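Side-chain contacts in glycosyltransferase (Streptomyces halstedii, PDB 3WAD), which is a glycosyltransferase of the GT-B clan, built from two domains that each hold a parallel beta sheet flanked by helices: residues B[154-157]-B[158-161]; B[341-344]-B[345-348]; B[116-119]-B[120-124]; B[33-36]-B[37-41]; B[366-369]-B[370-373]. All coordinates share one frame; numbering follows the deposited sequence.

Contact 1 of 5, residues B[154-157]-B[158-161]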
# COMPACT_ATOMS: atom_id res chain seq x y z
N LEU B 154 -7.89 -1.80 -22.63
CA LEU B 154 -8.77 -1.04 -23.50
C LEU B 154 -10.27 -1.12 -23.21
O LEU B 154 -10.77 -2.05 -22.58
CB LEU B 154 -8.50 -1.41 -24.97
CG LEU B 154 -7.07 -1.45 -25.53
CD1 LEU B 154 -7.12 -1.72 -27.08
CD2 LEU B 154 -6.20 -0.22 -25.26
N ASP B 155 -11.00 -0.10 -23.63
CA ASP B 155 -12.41 -0.00 -23.32
C ASP B 155 -13.28 -0.71 -24.38
O ASP B 155 -14.00 -0.04 -25.13
CB ASP B 155 -12.80 1.47 -23.16
CG ASP B 155 -14.17 1.65 -22.56
OD1 ASP B 155 -14.85 0.68 -22.06
OD2 ASP B 155 -14.58 2.82 -22.56
N GLN B 156 -13.20 -2.05 -24.43
CA GLN B 156 -14.00 -2.83 -25.36
C GLN B 156 -15.46 -2.51 -25.17
O GLN B 156 -16.24 -2.44 -26.13
CB GLN B 156 -13.80 -4.33 -25.10
CG GLN B 156 -12.40 -4.87 -25.36
CD GLN B 156 -11.95 -4.84 -26.83
OE1 GLN B 156 -12.57 -4.20 -27.69
NE2 GLN B 156 -10.85 -5.59 -27.12
N TRP B 157 -15.87 -2.36 -23.90
CA TRP B 157 -17.29 -2.24 -23.61
C TRP B 157 -17.76 -0.89 -24.10
O TRP B 157 -18.85 -0.80 -24.67
CB TRP B 157 -17.50 -2.33 -22.09
CG TRP B 157 -18.92 -2.47 -21.57
CD1 TRP B 157 -19.65 -1.51 -20.89
CD2 TRP B 157 -19.75 -3.66 -21.59
NE1 TRP B 157 -20.88 -2.03 -20.52
CE2 TRP B 157 -20.97 -3.33 -20.94
CE3 TRP B 157 -19.61 -4.92 -22.19
CZ2 TRP B 157 -22.01 -4.27 -20.77
CZ3 TRP B 157 -20.65 -5.87 -22.02
CH2 TRP B 157 -21.85 -5.53 -21.31
N GLY B 158 -16.93 0.16 -23.89
CA GLY B 158 -17.34 1.52 -24.33
C GLY B 158 -17.36 1.63 -25.86
O GLY B 158 -18.30 2.20 -26.46
N ARG B 159 -16.32 1.05 -26.48
CA ARG B 159 -16.28 0.91 -27.95
C ARG B 159 -17.55 0.23 -28.55
O ARG B 159 -18.20 0.74 -29.48
CB ARG B 159 -15.01 0.15 -28.35
CG ARG B 159 -14.87 -0.08 -29.88
CD ARG B 159 -13.66 -0.98 -30.21
NE ARG B 159 -13.82 -2.33 -29.67
CZ ARG B 159 -14.53 -3.31 -30.24
NH1 ARG B 159 -15.17 -3.12 -31.42
NH2 ARG B 159 -14.57 -4.51 -29.64
N MET B 160 -17.95 -0.91 -27.99
CA MET B 160 -19.16 -1.52 -28.47
C MET B 160 -20.38 -0.64 -28.09
O MET B 160 -21.39 -0.62 -28.80
CB MET B 160 -19.37 -2.92 -27.81
CG MET B 160 -18.21 -3.90 -28.04
SD MET B 160 -18.48 -4.77 -29.58
CE MET B 160 -19.15 -6.28 -28.91
N ARG B 161 -20.33 -0.01 -26.91
CA ARG B 161 -21.52 0.73 -26.47
C ARG B 161 -21.79 1.96 -27.39
O ARG B 161 -22.94 2.30 -27.68
CB ARG B 161 -21.39 1.20 -25.02
CG ARG B 161 -22.61 2.01 -24.60
CD ARG B 161 -23.80 1.09 -24.57
NE ARG B 161 -24.92 1.66 -23.81
CZ ARG B 161 -26.14 1.14 -23.77
NH1 ARG B 161 -26.40 -0.04 -24.35
NH2 ARG B 161 -27.12 1.76 -23.04
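Gln-156 bends at its second torsion (chi2 -66°) and Arg-159 at its third (chi3 65°), and together the two bends set the amide oxygen of one against the guanidinium edge of the other. The side chains run alongside each other at the start of helix 156-168, with their flat ends turned nearly perpendicular (81°). A single oxygen, Gln-156 OE1, is gripped side-on by two nitrogens. Arg-159 NE reaches it at 3.0 Å, almost in line with the C=O bond. Arg-159 NH2 lies 2.8 Å from Gln-156 OE1 and approaches from above the amide plane. Both bonds stay close to the guanidinium plane, whose charge probably polarises the carbonyl; Gln-156 NE2 bonds to Trp-344 O, so the amide is held at both ends. Met-160 CG lies over one face of the same guanidinium, toward the rim. Asp-155 is the N-cap: its OD1 accepts from Gly-158 N at 2.8 Å, a somewhat bent bond met from well above the carboxylate plane. The main chain then settles into the helical pattern, with Arg-159 N on Asp-155 O at 2.9 Å and Met-160 N on Gln-156 O at 3.0 Å. Arg-149 forms a salt bridge with the capping carboxylate, while Arg-159 also makes a cation-pi contact with Phe-215, and Arg-161 forms salt bridges with Glu-197 and Asp-178. Trp-157 packs on Phe-96, Tyr-99 and Tyr-103 of helix 89-106 and on Leu-180 of helix 179-188, so that its side of this first turn meets two helices, while Leu-154 touches Tyr-348 and Val-349 of helix 346-355.

Contact 2 of 5, residues B[341-344]-B[345-348]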
# COMPACT_ATOMS: atom_id res chain seq x y z
N ASN B 341 -3.00 -13.66 -26.07
CA ASN B 341 -4.10 -14.42 -25.64
C ASN B 341 -5.33 -13.67 -26.19
O ASN B 341 -5.20 -12.73 -26.95
CB ASN B 341 -4.06 -14.52 -24.12
CG ASN B 341 -4.96 -15.62 -23.61
OD1 ASN B 341 -4.69 -16.14 -22.54
ND2 ASN B 341 -6.04 -15.97 -24.36
N TRP B 342 -6.53 -14.10 -25.88
CA TRP B 342 -7.69 -13.35 -26.37
C TRP B 342 -8.64 -13.13 -25.23
O TRP B 342 -9.82 -13.12 -25.44
CB TRP B 342 -8.36 -14.09 -27.53
CG TRP B 342 -8.50 -15.59 -27.27
CD1 TRP B 342 -9.53 -16.23 -26.56
CD2 TRP B 342 -7.58 -16.64 -27.67
NE1 TRP B 342 -9.29 -17.59 -26.51
CE2 TRP B 342 -8.12 -17.88 -27.18
CE3 TRP B 342 -6.36 -16.66 -28.40
CZ2 TRP B 342 -7.46 -19.13 -27.40
CZ3 TRP B 342 -5.70 -17.90 -28.61
CH2 TRP B 342 -6.27 -19.12 -28.11
N LEU B 343 -8.14 -12.96 -24.01
CA LEU B 343 -9.05 -12.73 -22.89
C LEU B 343 -9.70 -11.33 -22.94
O LEU B 343 -10.79 -11.16 -22.43
CB LEU B 343 -8.35 -12.88 -21.55
CG LEU B 343 -8.21 -14.27 -20.94
CD1 LEU B 343 -7.60 -15.16 -21.93
CD2 LEU B 343 -7.35 -14.19 -19.66
N TRP B 344 -9.03 -10.34 -23.51
CA TRP B 344 -9.59 -8.97 -23.44
C TRP B 344 -9.23 -8.12 -24.65
O TRP B 344 -10.09 -7.81 -25.48
CB TRP B 344 -9.20 -8.28 -22.10
CG TRP B 344 -9.91 -7.00 -21.98
CD1 TRP B 344 -9.36 -5.75 -22.08
CD2 TRP B 344 -11.34 -6.82 -21.77
NE1 TRP B 344 -10.37 -4.78 -21.96
CE2 TRP B 344 -11.60 -5.44 -21.81
CE3 TRP B 344 -12.43 -7.73 -21.63
CZ2 TRP B 344 -12.86 -4.93 -21.67
CZ3 TRP B 344 -13.69 -7.23 -21.46
CH2 TRP B 344 -13.91 -5.82 -21.48
N ASP B 345 -7.96 -7.78 -24.78
CA ASP B 345 -7.49 -6.82 -25.79
C ASP B 345 -6.10 -7.15 -26.28
O ASP B 345 -5.47 -6.31 -26.94
CB ASP B 345 -7.42 -5.39 -25.21
CG ASP B 345 -6.53 -5.32 -23.97
OD1 ASP B 345 -6.44 -4.24 -23.34
OD2 ASP B 345 -5.90 -6.36 -23.66
N GLU B 346 -5.61 -8.34 -25.96
CA GLU B 346 -4.21 -8.60 -26.17
C GLU B 346 -3.83 -8.58 -27.65
O GLU B 346 -2.72 -8.12 -28.00
CB GLU B 346 -3.81 -9.96 -25.55
CG GLU B 346 -4.08 -10.06 -24.10
CD GLU B 346 -5.40 -10.76 -23.85
OE1 GLU B 346 -6.44 -10.45 -24.47
OE2 GLU B 346 -5.37 -11.69 -23.05
N GLY B 347 -4.70 -9.06 -28.52
CA GLY B 347 -4.42 -9.15 -29.98
C GLY B 347 -4.24 -7.74 -30.55
O GLY B 347 -3.27 -7.42 -31.25
N TYR B 348 -5.16 -6.88 -30.17
CA TYR B 348 -5.28 -5.57 -30.75
C TYR B 348 -4.16 -4.68 -30.23
O TYR B 348 -3.54 -3.96 -31.00
CB TYR B 348 -6.65 -4.99 -30.45
CG TYR B 348 -6.80 -3.56 -30.95
CD1 TYR B 348 -7.51 -3.32 -32.10
CD2 TYR B 348 -6.22 -2.48 -30.26
CE1 TYR B 348 -7.69 -2.04 -32.54
CE2 TYR B 348 -6.39 -1.20 -30.68
CZ TYR B 348 -7.11 -1.00 -31.85
OH TYR B 348 -7.32 0.25 -32.31
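Glu-346 turns back over the loop that precedes it, and its CB rests 3.4 Å from Asn-341 O. CG stays near the same carbonyl, and a bend at chi2 (97°) brings CD to the amides of Leu-343 and Trp-344, 3.5 Å from Leu-343 N. At the tip, OE1 takes the stronger bond: Trp-344 N donates to Glu-346 OE1 at 2.8 Å with a fairly straight N-H (162°), on the syn side but tilted 31° from the carboxylate plane. The amide of Asp-345 adds a weak bond to that oxygen. The other branch, Glu-346 OE2, accepts weakly from Leu-343 N at 3.2 Å and touches Asn-341 CB at 3.3 Å. Three successive amides thus converge on one carboxylate at the N-terminal turn of helix 346-355, where the helix end would probably favour its negative charge. This loop links strand 336-338 to the helix in the C-terminal, Rossmann-like half of the GT-B fold. Asp-345 occupies the N-cap position without making a capping bond; its OD1 instead forms a salt bridge with Arg-326 and a hydrogen bond with Leu-154 N. Asp-345 CG sits 3.4 Å from Trp-344 CD1, the carboxylate and indole planes inclined to each other.

Contact 3 of 5, residues B[116-119]-B[120-124]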
# COMPACT_ATOMS: atom_id res chain seq x y z
N VAL B 116 -24.66 -1.01 -1.58
CA VAL B 116 -25.60 0.14 -1.37
C VAL B 116 -25.74 0.53 0.14
O VAL B 116 -25.50 1.68 0.52
CB VAL B 116 -26.95 -0.13 -1.97
CG1 VAL B 116 -27.88 1.11 -1.75
CG2 VAL B 116 -26.82 -0.41 -3.52
N ALA B 117 -26.03 -0.48 0.97
CA ALA B 117 -26.08 -0.29 2.43
C ALA B 117 -24.87 0.41 2.96
O ALA B 117 -25.04 1.35 3.74
CB ALA B 117 -26.33 -1.59 3.18
N HIS B 118 -23.64 -0.01 2.57
CA HIS B 118 -22.39 0.68 2.96
C HIS B 118 -22.28 2.09 2.42
O HIS B 118 -21.73 3.03 3.09
CB HIS B 118 -21.14 -0.12 2.50
CG HIS B 118 -19.85 0.45 3.01
ND1 HIS B 118 -19.53 0.44 4.35
CD2 HIS B 118 -18.80 1.03 2.38
CE1 HIS B 118 -18.36 1.02 4.53
NE2 HIS B 118 -17.88 1.40 3.35
N ALA B 119 -22.70 2.27 1.16
CA ALA B 119 -22.64 3.65 0.60
C ALA B 119 -23.61 4.54 1.43
O ALA B 119 -23.23 5.63 1.79
CB ALA B 119 -22.93 3.71 -0.97
N ARG B 120 -24.76 3.99 1.82
CA ARG B 120 -25.78 4.79 2.56
C ARG B 120 -25.21 5.16 3.94
O ARG B 120 -25.13 6.36 4.30
CB ARG B 120 -27.14 4.11 2.66
CG ARG B 120 -27.85 3.89 1.34
CD ARG B 120 -29.41 3.84 1.47
NE ARG B 120 -30.02 2.61 0.94
CZ ARG B 120 -30.69 2.46 -0.22
NH1 ARG B 120 -30.83 3.46 -1.11
NH2 ARG B 120 -31.19 1.26 -0.53
N GLN B 121 -24.66 4.16 4.63
CA GLN B 121 -23.98 4.39 5.91
C GLN B 121 -22.81 5.30 5.82
O GLN B 121 -22.79 6.35 6.46
CB GLN B 121 -23.55 3.08 6.56
CG GLN B 121 -24.68 2.38 7.22
CD GLN B 121 -25.66 3.37 7.95
OE1 GLN B 121 -25.26 4.16 8.85
NE2 GLN B 121 -26.97 3.31 7.56
N TRP B 122 -21.82 4.91 5.04
CA TRP B 122 -20.54 5.65 4.97
C TRP B 122 -20.63 6.95 4.23
O TRP B 122 -19.70 7.82 4.30
CB TRP B 122 -19.46 4.81 4.22
CG TRP B 122 -18.01 5.24 4.50
CD1 TRP B 122 -17.51 5.56 5.75
CD2 TRP B 122 -16.88 5.30 3.60
NE1 TRP B 122 -16.20 5.83 5.68
CE2 TRP B 122 -15.76 5.69 4.38
CE3 TRP B 122 -16.69 5.04 2.23
CZ2 TRP B 122 -14.46 5.84 3.84
CZ3 TRP B 122 -15.41 5.21 1.69
CH2 TRP B 122 -14.30 5.63 2.48
N GLN B 123 -21.62 6.99 3.35
CA GLN B 123 -21.84 8.09 2.40
C GLN B 123 -20.57 8.63 1.72
O GLN B 123 -20.20 9.73 1.95
CB GLN B 123 -22.65 9.23 3.09
CG GLN B 123 -24.10 8.77 3.50
CD GLN B 123 -25.06 8.80 2.34
OE1 GLN B 123 -24.81 9.49 1.38
NE2 GLN B 123 -26.19 8.06 2.43
N PRO B 124 -19.95 7.86 0.78
CA PRO B 124 -18.73 8.29 0.13
C PRO B 124 -18.84 9.56 -0.73
O PRO B 124 -19.86 9.78 -1.30
CB PRO B 124 -18.42 7.10 -0.78
CG PRO B 124 -19.65 6.59 -1.14
CD PRO B 124 -20.51 6.69 0.12
O HOH W 1 -27.25 1.30 5.58
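Val-116 with Arg-120, and His-118 with Trp-122, are helical i to i+4 pairs at the C-terminal end of helix 109-122; the second pair packs against the sheet of the N-terminal domain. CG1 of Val-116, anti to the backbone N (chi1 -179°), sits over the centre of one guanidinium face, 3.5 Å from Arg-120 CZ, and Val-116 also lies on Ile-138 of helix 135-141. His-118 and Trp-122 point the same way, their ring planes near parallel (22°) but slid apart, so the imidazole is met mainly by Trp-122 CB, a CH-pi contact 4.0 Å from the His-118 ring centroid. His-32 binds His-118 NE2 through its ND1 and stacks on Trp-122. His-118, Ala-119, Trp-122 and Pro-124 lie on Leu-4 of strand 2-6 in the Rossmann-like sheet of the GT-B fold. The helix stops at Gln-123, whose phi is positive (43°), and Pro-124 turns back so that its CD packs 4.0 Å from Ala-119 CB. A water donates to Ala-117 O at 2.9 Å and accepts from Gln-121 NE2 at 2.8 Å, bridging carbonyl and side chain. Arg-240 of the second subunit packs on Ala-117 and His-118, and its Ala-242 on Gln-121.

Contact 4 of 5, residues B[33-36]-B[37-41]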
# COMPACT_ATOMS: atom_id res chain seq x y z
N ILE B 33 -11.86 -0.48 0.20
CA ILE B 33 -11.93 -1.39 -0.96
C ILE B 33 -13.00 -2.44 -0.69
O ILE B 33 -12.83 -3.32 0.22
CB ILE B 33 -10.54 -2.14 -1.32
CG1 ILE B 33 -9.34 -1.17 -1.21
CG2 ILE B 33 -10.64 -2.96 -2.68
CD1 ILE B 33 -9.37 0.03 -2.26
N ALA B 34 -14.08 -2.36 -1.44
CA ALA B 34 -15.17 -3.29 -1.18
C ALA B 34 -15.06 -4.35 -2.23
O ALA B 34 -14.96 -4.02 -3.42
CB ALA B 34 -16.56 -2.54 -1.29
N SER B 35 -15.16 -5.62 -1.82
CA SER B 35 -15.09 -6.74 -2.73
C SER B 35 -15.72 -7.92 -2.01
O SER B 35 -16.01 -7.83 -0.77
CB SER B 35 -13.61 -6.97 -3.14
OG SER B 35 -13.43 -7.90 -4.21
N HIS B 36 -15.99 -9.00 -2.74
CA HIS B 36 -16.43 -10.26 -2.10
C HIS B 36 -15.45 -10.75 -1.03
O HIS B 36 -14.27 -10.41 -1.05
CB HIS B 36 -16.71 -11.38 -3.12
CG HIS B 36 -17.49 -10.95 -4.33
ND1 HIS B 36 -16.92 -10.26 -5.38
CD2 HIS B 36 -18.79 -11.15 -4.68
CE1 HIS B 36 -17.82 -10.05 -6.32
NE2 HIS B 36 -18.97 -10.59 -5.93
N PRO B 37 -15.96 -11.53 -0.07
CA PRO B 37 -15.14 -11.98 1.08
C PRO B 37 -13.87 -12.70 0.65
O PRO B 37 -12.80 -12.50 1.28
CB PRO B 37 -16.08 -12.91 1.86
CG PRO B 37 -17.48 -12.43 1.52
CD PRO B 37 -17.40 -11.82 0.12
N ASP B 38 -13.94 -13.47 -0.45
CA ASP B 38 -12.77 -14.16 -0.93
C ASP B 38 -11.69 -13.25 -1.49
O ASP B 38 -10.61 -13.73 -1.83
CB ASP B 38 -13.10 -15.33 -1.94
CG ASP B 38 -13.99 -14.92 -3.09
OD1 ASP B 38 -14.86 -14.02 -2.97
OD2 ASP B 38 -13.82 -15.52 -4.16
N ASN B 39 -11.94 -11.95 -1.62
CA ASN B 39 -10.85 -11.08 -2.08
C ASN B 39 -10.23 -10.38 -0.87
O ASN B 39 -9.30 -9.63 -1.04
CB ASN B 39 -11.34 -10.01 -3.10
CG ASN B 39 -10.26 -9.56 -4.09
OD1 ASN B 39 -9.27 -10.23 -4.29
ND2 ASN B 39 -10.50 -8.43 -4.74
N VAL B 40 -10.69 -10.64 0.34
CA VAL B 40 -10.18 -9.90 1.49
C VAL B 40 -8.69 -10.12 1.75
O VAL B 40 -7.91 -9.20 1.99
CB VAL B 40 -11.06 -10.12 2.74
CG1 VAL B 40 -10.25 -9.76 4.07
CG2 VAL B 40 -12.40 -9.30 2.62
N GLN B 41 -8.24 -11.35 1.65
CA GLN B 41 -6.86 -11.55 1.90
C GLN B 41 -5.96 -10.76 0.93
O GLN B 41 -4.85 -10.25 1.33
CB GLN B 41 -6.54 -13.06 1.80
CG GLN B 41 -5.03 -13.33 2.06
CD GLN B 41 -4.66 -12.94 3.45
OE1 GLN B 41 -5.34 -13.31 4.38
NE2 GLN B 41 -3.58 -12.15 3.60
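Asn-39 reaches back to Ser-35 with its side-chain amide: ND2 donates to Ser-35 OG at 3.0 Å with the N-H moderately straight (148°), and the hydroxyl oxygen lies near the amide plane. Ser-35 OG is also hydrogen-bonded to Val-7 O, so the hydroxyl has two partners and ties the asparagine to the loop just after strand 2-6. The Asn-39 amide is set there by its first torsion, CG anti to the backbone N (chi1 -152°). One further bond closes the turn: Asn-39 N donates to His-36 O at 2.9 Å. With Pro-37 and Asp-38 between them in helical conformations, these residues form a type I beta turn, and Val-40 N follows on Pro-37 O at 3.0 Å. The turn leads strand 30-35 into helix 40-44 of a beta-alpha-beta unit. Asp-38 lays OD1 against His-36 at 3.2 Å from its CB, but finds its polar partners in the backbone: OD1 accepts from Leu-57 N and OD2 from Asn-58 N. Ser-35 OG thus bonds to a carbonyl and Asp-38 to two backbone amides elsewhere, while Asn-39 bonds to Ser-35, which implies a turn pinned by neutral donors and directed bonds more than by paired charges.

Contact 5 of 5, residues B[366-369]-B[370-373]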
# COMPACT_ATOMS: atom_id res chain seq x y z
N ASP B 366 0.15 -19.64 -35.29
CA ASP B 366 1.47 -19.59 -36.00
C ASP B 366 2.68 -19.91 -35.14
O ASP B 366 3.83 -19.65 -35.53
CB ASP B 366 1.73 -18.19 -36.57
CG ASP B 366 0.68 -17.74 -37.54
OD1 ASP B 366 -0.02 -18.58 -38.16
OD2 ASP B 366 0.55 -16.53 -37.67
N LEU B 367 2.44 -20.43 -33.96
CA LEU B 367 3.46 -20.63 -32.99
C LEU B 367 4.32 -21.82 -33.41
O LEU B 367 3.79 -22.90 -33.51
CB LEU B 367 2.74 -21.00 -31.71
CG LEU B 367 3.35 -20.79 -30.37
CD1 LEU B 367 4.07 -19.46 -30.40
CD2 LEU B 367 2.15 -20.81 -29.38
N THR B 368 5.60 -21.60 -33.70
CA THR B 368 6.58 -22.70 -33.74
C THR B 368 7.76 -22.34 -32.84
O THR B 368 8.01 -21.16 -32.57
CB THR B 368 7.06 -23.05 -35.19
OG1 THR B 368 7.79 -21.96 -35.76
CG2 THR B 368 5.90 -23.30 -36.06
N PRO B 369 8.53 -23.36 -32.38
CA PRO B 369 9.73 -23.00 -31.56
C PRO B 369 10.68 -22.09 -32.33
O PRO B 369 11.16 -21.05 -31.81
CB PRO B 369 10.34 -24.37 -31.25
CG PRO B 369 9.18 -25.31 -31.27
CD PRO B 369 8.25 -24.80 -32.36
N ASP B 370 10.86 -22.43 -33.60
CA ASP B 370 11.77 -21.71 -34.44
C ASP B 370 11.36 -20.26 -34.67
O ASP B 370 12.23 -19.37 -34.63
CB ASP B 370 11.93 -22.43 -35.78
CG ASP B 370 12.88 -23.61 -35.70
OD1 ASP B 370 13.20 -24.09 -34.58
OD2 ASP B 370 13.31 -24.08 -36.79
N ARG B 371 10.06 -20.04 -34.91
CA ARG B 371 9.49 -18.69 -35.01
C ARG B 371 9.71 -17.83 -33.77
O ARG B 371 10.15 -16.67 -33.90
CB ARG B 371 8.03 -18.71 -35.40
CG ARG B 371 7.89 -19.06 -36.81
CD ARG B 371 6.46 -18.96 -37.31
NE ARG B 371 6.16 -20.15 -38.11
CZ ARG B 371 4.99 -20.45 -38.70
NH1 ARG B 371 3.94 -19.64 -38.59
NH2 ARG B 371 4.88 -21.59 -39.40
N LEU B 372 9.46 -18.37 -32.58
CA LEU B 372 9.75 -17.61 -31.33
C LEU B 372 11.23 -17.27 -31.19
O LEU B 372 11.59 -16.13 -30.92
CB LEU B 372 9.37 -18.38 -30.09
CG LEU B 372 7.95 -18.46 -29.60
CD1 LEU B 372 7.96 -19.29 -28.25
CD2 LEU B 372 7.27 -17.06 -29.45
N ARG B 373 12.09 -18.27 -31.38
CA ARG B 373 13.51 -18.05 -31.22
C ARG B 373 14.00 -16.96 -32.17
O ARG B 373 14.72 -15.96 -31.75
CB ARG B 373 14.21 -19.39 -31.45
CG ARG B 373 15.68 -19.34 -31.37
CD ARG B 373 16.26 -20.50 -32.22
NE ARG B 373 16.07 -20.30 -33.66
CZ ARG B 373 16.11 -21.27 -34.57
NH1 ARG B 373 16.35 -22.55 -34.22
NH2 ARG B 373 15.92 -20.97 -35.86
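Thr-368 is the N-cap of helix 369-381: its OG1 accepts from Arg-371 N at 3.1 Å in a fairly straight bond (158°). The hydroxyl gets there because it stands between the backbone N and the carbonyl carbon (chi1 65°), which also lays it 3.1 Å from Arg-371 CG. The other branch, Thr-368 CG2, lies over a face of the guanidinium, 3.8 Å from Arg-371 NE, so both branches lie against the arginine chain. Farther along that chain, Arg-371 NH1 passes Asp-366 CB at 3.3 Å. The carboxylate is less close: Asp-366 OD1 is 4.1 Å from Arg-371 NH1, beyond a salt bridge, though the opposite charges probably attract. The main chain takes over next, Leu-372 N donating to Thr-368 O at 3.1 Å and Arg-373 N to Pro-369 O at 3.0 Å. On the inner side Leu-367 CD1 meets Leu-372 CG at 4.1 Å; as the residue before the N-cap and the fourth of the helix, they form a hydrophobic staple. Outside this shell, Phe-269 of helix 266-274 backs Leu-367 and Pro-369, and Val-273 backs Leu-372, so the start of helix 369-381 packs on helix 266-274. The chemistry is thus divided: a hydroxyl cap and apolar staple define the helix start, while the surface charges add looser electrostatics.

In the fold
Contacts 1 and 2 meet across the two domains, their centres about 13 Å apart: Leu-154 O lies 2.8 Å from Trp-344 NE1 and Gln-156 NE2 2.9 Å from Trp-344 O, both probable hydrogen bonds. The start of helix 156-168 thus faces the loop before helix 346-355, at the domain interface characteristic of GT-B proteins. Contacts 3 and 4 belong to the N-terminal domain, centres about 17 Å apart and nearest atoms about 6 Å, and both are touched by the second subunit. Contact 5 shares the C-terminal domain with contact 2, about 19 Å away between centres; contacts 3 and 5 lie on opposite sides of the chain's centre, their centres about 53 Å apart.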